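Local structure of BtGH115A (Bacteroides thetaiotaomicron, 5BY3) at residues A[531-543]-A[559-571]. The protein is a family GH115 4-O-methyl-alpha-glucuronidase with specificity for decorated arabinogalactans. Numbering follows the deposited sequence.
Sequences NAYSELSETVEKA and VKYPVQAATQMNR
Gln564 and Glu541 meet through different settings of the first torsion: the glutamine swings CG beside its backbone N (chi1 -68°) and runs out extended, whereas the glutamate sets CG trans to its N and bends at chi2 (68°), bringing its carboxylate toward the glutamine. The pairing belongs to an antiparallel helical hairpin, helices 523-543 and 552-580, whose segments approach to 9.2 Å between axes, and it illustrates how an apolar seam can be edged by polar side chains. Gln564 NE2 donates twice, to Glu541 OE1 at 2.7 Å, nearly in the amide plane, and to Ser537 OG at 3.0 Å, more tilted. An alanine in place of Gln564 would probably leave both oxygens without this donor and remove the packing of CG against Val540 CG1. That valine is a knob in the hole formed by Val559, Lys560, Val563 and Gln564, its CG2 lying 3.8 Å from Val559 CG1. Farther along, Val563 CG1 rests against Leu536 CB, and the Tyr533 ring slides past Thr567 to lie obliquely against the Asn570 amide, their planes 42° apart. Helix 476-495 touches Tyr533 through Leu492, while Arg529 binds Asn570 OD1. One water joins Tyr533 OH to Asn570 ND2, which also donates to Ala566 O. Past this amide, Thr567 CG2 lies toward the rim of one Arg571 guanidinium face, and Arg571 NH2 donates to Ser534 OG at 2.7 Å, near the guanidinium plane.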
loop_
_atom_site.group_PDB
_atom_site.type_symbol
_atom_site.label_atom_id
_atom_site.label_comp_id
_atom_site.label_asym_id
_atom_site.label_seq_id
_atom_site.Cartn_x
_atom_site.Cartn_y
_atom_site.Cartn_z
ATOM N N ASN A 531 -9.127 25.435 9.926
ATOM C CA ASN A 531 -9.104 26.346 8.784
ATOM C C ASN A 531 -8.391 25.840 7.569
ATOM O O ASN A 531 -8.878 26.079 6.444
ATOM C CB ASN A 531 -8.551 27.720 9.159
ATOM C CG ASN A 531 -9.647 28.653 9.636
ATOM O OD1 ASN A 531 -10.271 29.364 8.838
ATOM N ND2 ASN A 531 -9.939 28.608 10.929
ATOM N N ALA A 532 -7.249 25.165 7.782
ATOM C CA ALA A 532 -6.525 24.517 6.697
ATOM C C ALA A 532 -7.483 23.545 6.008
ATOM O O ALA A 532 -7.581 23.556 4.789
ATOM C CB ALA A 532 -5.241 23.816 7.191
ATOM N N TYR A 533 -8.251 22.779 6.791
ATOM C CA TYR A 533 -9.252 21.872 6.240
ATOM C C TYR A 533 -10.405 22.593 5.518
ATOM O O TYR A 533 -10.775 22.204 4.396
ATOM C CB TYR A 533 -9.767 20.851 7.277
ATOM C CG TYR A 533 -8.988 19.528 7.339
ATOM C CD1 TYR A 533 -8.825 18.732 6.210
ATOM C CD2 TYR A 533 -8.438 19.077 8.537
ATOM C CE1 TYR A 533 -8.147 17.547 6.276
ATOM C CE2 TYR A 533 -7.726 17.887 8.610
ATOM C CZ TYR A 533 -7.619 17.120 7.490
ATOM O OH TYR A 533 -6.924 15.953 7.553
ATOM N N SER A 534 -10.927 23.654 6.137
ATOM C CA SER A 534 -11.877 24.546 5.458
ATOM C C SER A 534 -11.442 24.963 4.039
ATOM O O SER A 534 -12.229 24.819 3.090
ATOM C CB SER A 534 -12.212 25.777 6.319
ATOM O OG SER A 534 -13.202 25.442 7.283
ATOM N N GLU A 535 -10.211 25.455 3.899
ATOM C CA GLU A 535 -9.694 25.898 2.589
ATOM C C GLU A 535 -9.669 24.737 1.591
ATOM O O GLU A 535 -10.083 24.903 0.440
ATOM C CB GLU A 535 -8.322 26.577 2.693
ATOM C CG GLU A 535 -8.282 27.888 3.495
ATOM C CD GLU A 535 -9.038 29.054 2.835
ATOM O OE1 GLU A 535 -8.651 29.509 1.729
ATOM O OE2 GLU A 535 -10.031 29.533 3.431
ATOM N N LEU A 536 -9.260 23.555 2.065
ATOM C CA LEU A 536 -9.290 22.335 1.269
ATOM C C LEU A 536 -10.681 21.970 0.737
ATOM O O LEU A 536 -10.882 21.732 -0.470
ATOM C CB LEU A 536 -8.642 21.173 2.049
ATOM C CG LEU A 536 -7.148 21.262 2.427
ATOM C CD1 LEU A 536 -6.633 19.881 2.707
ATOM C CD2 LEU A 536 -6.289 21.929 1.345
ATOM N N SER A 537 -11.653 21.953 1.628
ATOM C CA SER A 537 -13.026 21.717 1.217
ATOM C C SER A 537 -13.532 22.746 0.197
ATOM O O SER A 537 -14.216 22.375 -0.754
ATOM C CB SER A 537 -13.941 21.690 2.427
ATOM O OG SER A 537 -15.140 21.011 2.101
ATOM N N GLU A 538 -13.190 24.022 0.419
ATOM C CA GLU A 538 -13.585 25.126 -0.454
ATOM C C GLU A 538 -12.968 24.996 -1.847
ATOM O O GLU A 538 -13.691 25.127 -2.830
ATOM C CB GLU A 538 -13.237 26.494 0.149
ATOM C CG GLU A 538 -14.170 27.059 1.223
ATOM C CD GLU A 538 -13.754 28.473 1.683
ATOM O OE1 GLU A 538 -12.581 28.662 2.102
ATOM O OE2 GLU A 538 -14.599 29.406 1.627
ATOM N N THR A 539 -11.654 24.754 -1.935
ATOM C CA THR A 539 -10.977 24.475 -3.205
ATOM C C THR A 539 -11.620 23.326 -3.995
ATOM O O THR A 539 -11.866 23.447 -5.183
ATOM C CB THR A 539 -9.506 24.187 -2.974
ATOM O OG1 THR A 539 -8.977 25.280 -2.261
ATOM C CG2 THR A 539 -8.683 24.073 -4.293
ATOM N N VAL A 540 -11.932 22.245 -3.307
ATOM C CA VAL A 540 -12.499 21.041 -3.891
ATOM C C VAL A 540 -13.912 21.276 -4.444
ATOM O O VAL A 540 -14.289 20.729 -5.501
ATOM C CB VAL A 540 -12.438 19.926 -2.809
ATOM C CG1 VAL A 540 -13.572 18.926 -2.890
ATOM C CG2 VAL A 540 -11.058 19.274 -2.817
ATOM N N GLU A 541 -14.675 22.096 -3.727
ATOM C CA GLU A 541 -16.030 22.504 -4.121
ATOM C C GLU A 541 -16.006 23.372 -5.378
ATOM O O GLU A 541 -16.766 23.120 -6.321
ATOM C CB GLU A 541 -16.724 23.252 -2.970
ATOM C CG GLU A 541 -18.251 23.234 -3.024
ATOM C CD GLU A 541 -18.856 21.864 -2.797
ATOM O OE1 GLU A 541 -18.340 21.095 -1.973
ATOM O OE2 GLU A 541 -19.874 21.547 -3.440
ATOM N N LYS A 542 -15.112 24.365 -5.386
ATOM C CA LYS A 542 -14.980 25.280 -6.518
ATOM C C LYS A 542 -14.489 24.577 -7.776
ATOM O O LYS A 542 -15.034 24.826 -8.845
ATOM C CB LYS A 542 -14.089 26.490 -6.205
ATOM C CG LYS A 542 -14.616 27.437 -5.117
ATOM C CD LYS A 542 -13.899 28.799 -5.183
ATOM C CE LYS A 542 -13.154 29.181 -3.903
ATOM N NZ LYS A 542 -13.943 29.996 -2.942
ATOM N N ALA A 543 -13.485 23.700 -7.651
ATOM C CA ALA A 543 -12.871 23.048 -8.812
ATOM C C ALA A 543 -13.769 21.965 -9.473
ATOM O O ALA A 543 -13.490 21.569 -10.597
ATOM C CB ALA A 543 -11.492 22.509 -8.471
ATOM N N VAL A 559 -11.108 12.659 -5.287
ATOM C CA VAL A 559 -10.788 13.944 -4.661
ATOM C C VAL A 559 -11.853 14.360 -3.651
ATOM O O VAL A 559 -11.546 14.524 -2.483
ATOM C CB VAL A 559 -10.522 15.066 -5.720
ATOM C CG1 VAL A 559 -10.071 16.343 -5.059
ATOM C CG2 VAL A 559 -9.426 14.661 -6.680
ATOM N N LYS A 560 -13.098 14.511 -4.089
ATOM C CA LYS A 560 -14.123 15.162 -3.268
ATOM C C LYS A 560 -14.486 14.330 -2.032
ATOM O O LYS A 560 -14.446 14.855 -0.928
ATOM C CB LYS A 560 -15.357 15.529 -4.114
ATOM C CG LYS A 560 -16.301 16.542 -3.482
ATOM C CD LYS A 560 -17.218 17.174 -4.518
ATOM C CE LYS A 560 -18.065 18.286 -3.919
ATOM N NZ LYS A 560 -19.377 17.770 -3.447
ATOM N N TYR A 561 -14.802 13.046 -2.190
ATOM C CA TYR A 561 -15.110 12.228 -0.999
ATOM C C TYR A 561 -13.977 12.200 0.035
ATOM O O TYR A 561 -14.277 12.503 1.186
ATOM C CB TYR A 561 -15.612 10.799 -1.311
ATOM C CG TYR A 561 -16.097 10.053 -0.054
ATOM C CD1 TYR A 561 -17.400 10.256 0.456
ATOM C CD2 TYR A 561 -15.249 9.185 0.649
ATOM C CE1 TYR A 561 -17.832 9.609 1.603
ATOM C CE2 TYR A 561 -15.677 8.545 1.778
ATOM C CZ TYR A 561 -16.968 8.755 2.255
ATOM O OH TYR A 561 -17.383 8.120 3.406
ATOM N N PRO A 562 -12.698 11.859 -0.347
ATOM C CA PRO A 562 -11.686 11.804 0.748
ATOM C C PRO A 562 -11.334 13.133 1.377
ATOM O O PRO A 562 -11.237 13.209 2.596
ATOM C CB PRO A 562 -10.450 11.141 0.108
ATOM C CG PRO A 562 -10.649 11.249 -1.372
ATOM C CD PRO A 562 -12.139 11.377 -1.631
ATOM N N VAL A 563 -11.167 14.190 0.596
ATOM C CA VAL A 563 -10.887 15.517 1.197
ATOM C C VAL A 563 -12.041 16.011 2.086
ATOM O O VAL A 563 -11.800 16.504 3.200
ATOM C CB VAL A 563 -10.438 16.623 0.179
ATOM C CG1 VAL A 563 -10.422 18.006 0.847
ATOM C CG2 VAL A 563 -9.040 16.342 -0.353
ATOM N N GLN A 564 -13.279 15.872 1.618
ATOM C CA GLN A 564 -14.388 16.414 2.379
ATOM C C GLN A 564 -14.779 15.490 3.518
ATOM O O GLN A 564 -15.214 15.952 4.588
ATOM C CB GLN A 564 -15.560 16.782 1.480
ATOM C CG GLN A 564 -15.287 17.977 0.549
ATOM C CD GLN A 564 -16.553 18.514 -0.143
ATOM O OE1 GLN A 564 -17.449 17.770 -0.558
ATOM N NE2 GLN A 564 -16.611 19.820 -0.275
ATOM N N ALA A 565 -14.586 14.191 3.320
ATOM C CA ALA A 565 -14.785 13.207 4.420
ATOM C C ALA A 565 -13.842 13.510 5.559
ATOM O O ALA A 565 -14.248 13.690 6.702
ATOM C CB ALA A 565 -14.574 11.791 3.919
ATOM N N ALA A 566 -12.574 13.665 5.206
ATOM C CA ALA A 566 -11.541 14.020 6.163
ATOM C C ALA A 566 -11.804 15.341 6.900
ATOM O O ALA A 566 -11.581 15.433 8.125
ATOM C CB ALA A 566 -10.189 14.025 5.459
ATOM N N THR A 567 -12.259 16.365 6.154
ATOM C CA THR A 567 -12.564 17.681 6.718
ATOM C C THR A 567 -13.649 17.553 7.804
ATOM O O THR A 567 -13.522 18.093 8.921
ATOM C CB THR A 567 -13.062 18.638 5.623
ATOM O OG1 THR A 567 -12.047 18.781 4.609
ATOM C CG2 THR A 567 -13.471 20.047 6.234
ATOM N N GLN A 568 -14.691 16.799 7.459
ATOM C CA GLN A 568 -15.874 16.677 8.280
ATOM C C GLN A 568 -15.639 15.822 9.524
ATOM O O GLN A 568 -16.330 16.010 10.557
ATOM C CB GLN A 568 -17.062 16.160 7.435
ATOM C CG GLN A 568 -17.602 17.153 6.400
ATOM C CD GLN A 568 -17.961 18.506 7.010
ATOM O OE1 GLN A 568 -18.702 18.587 7.994
ATOM N NE2 GLN A 568 -17.397 19.565 6.458
HETATM N N MSE A 569 -14.671 14.897 9.422
HETATM C CA MSE A 569 -14.198 14.122 10.578
HETATM C C MSE A 569 -13.450 15.020 11.506
HETATM O O MSE A 569 -13.663 14.975 12.723
HETATM C CB MSE A 569 -13.308 12.944 10.141
HETATM C CG MSE A 569 -13.041 11.855 11.195
HETATM SE SE MSE A 569 -14.645 10.890 11.865
HETATM C CE MSE A 569 -15.665 9.959 10.473
ATOM N N ASN A 570 -12.556 15.850 10.964
ATOM C CA ASN A 570 -11.833 16.782 11.826
ATOM C C ASN A 570 -12.790 17.768 12.487
ATOM O O ASN A 570 -12.732 17.987 13.688
ATOM C CB ASN A 570 -10.655 17.409 11.097
ATOM C CG ASN A 570 -9.454 16.476 11.061
ATOM O OD1 ASN A 570 -8.455 16.722 11.741
ATOM N ND2 ASN A 570 -9.548 15.371 10.278
ATOM N N ARG A 571 -13.721 18.295 11.710
ATOM C CA ARG A 571 -14.807 19.133 12.248
ATOM C C ARG A 571 -15.573 18.467 13.373
ATOM O O ARG A 571 -15.757 19.071 14.414
ATOM C CB ARG A 571 -15.766 19.553 11.132
ATOM C CG ARG A 571 -15.135 20.538 10.159
ATOM C CD ARG A 571 -16.177 21.424 9.508
ATOM N NE ARG A 571 -15.536 22.444 8.687
ATOM C CZ ARG A 571 -16.095 23.042 7.637
ATOM N NH1 ARG A 571 -17.322 22.728 7.231
ATOM N NH2 ARG A 571 -15.393 23.934 6.970
HETATM O O HOH W 1 -7.123 13.809 9.464
#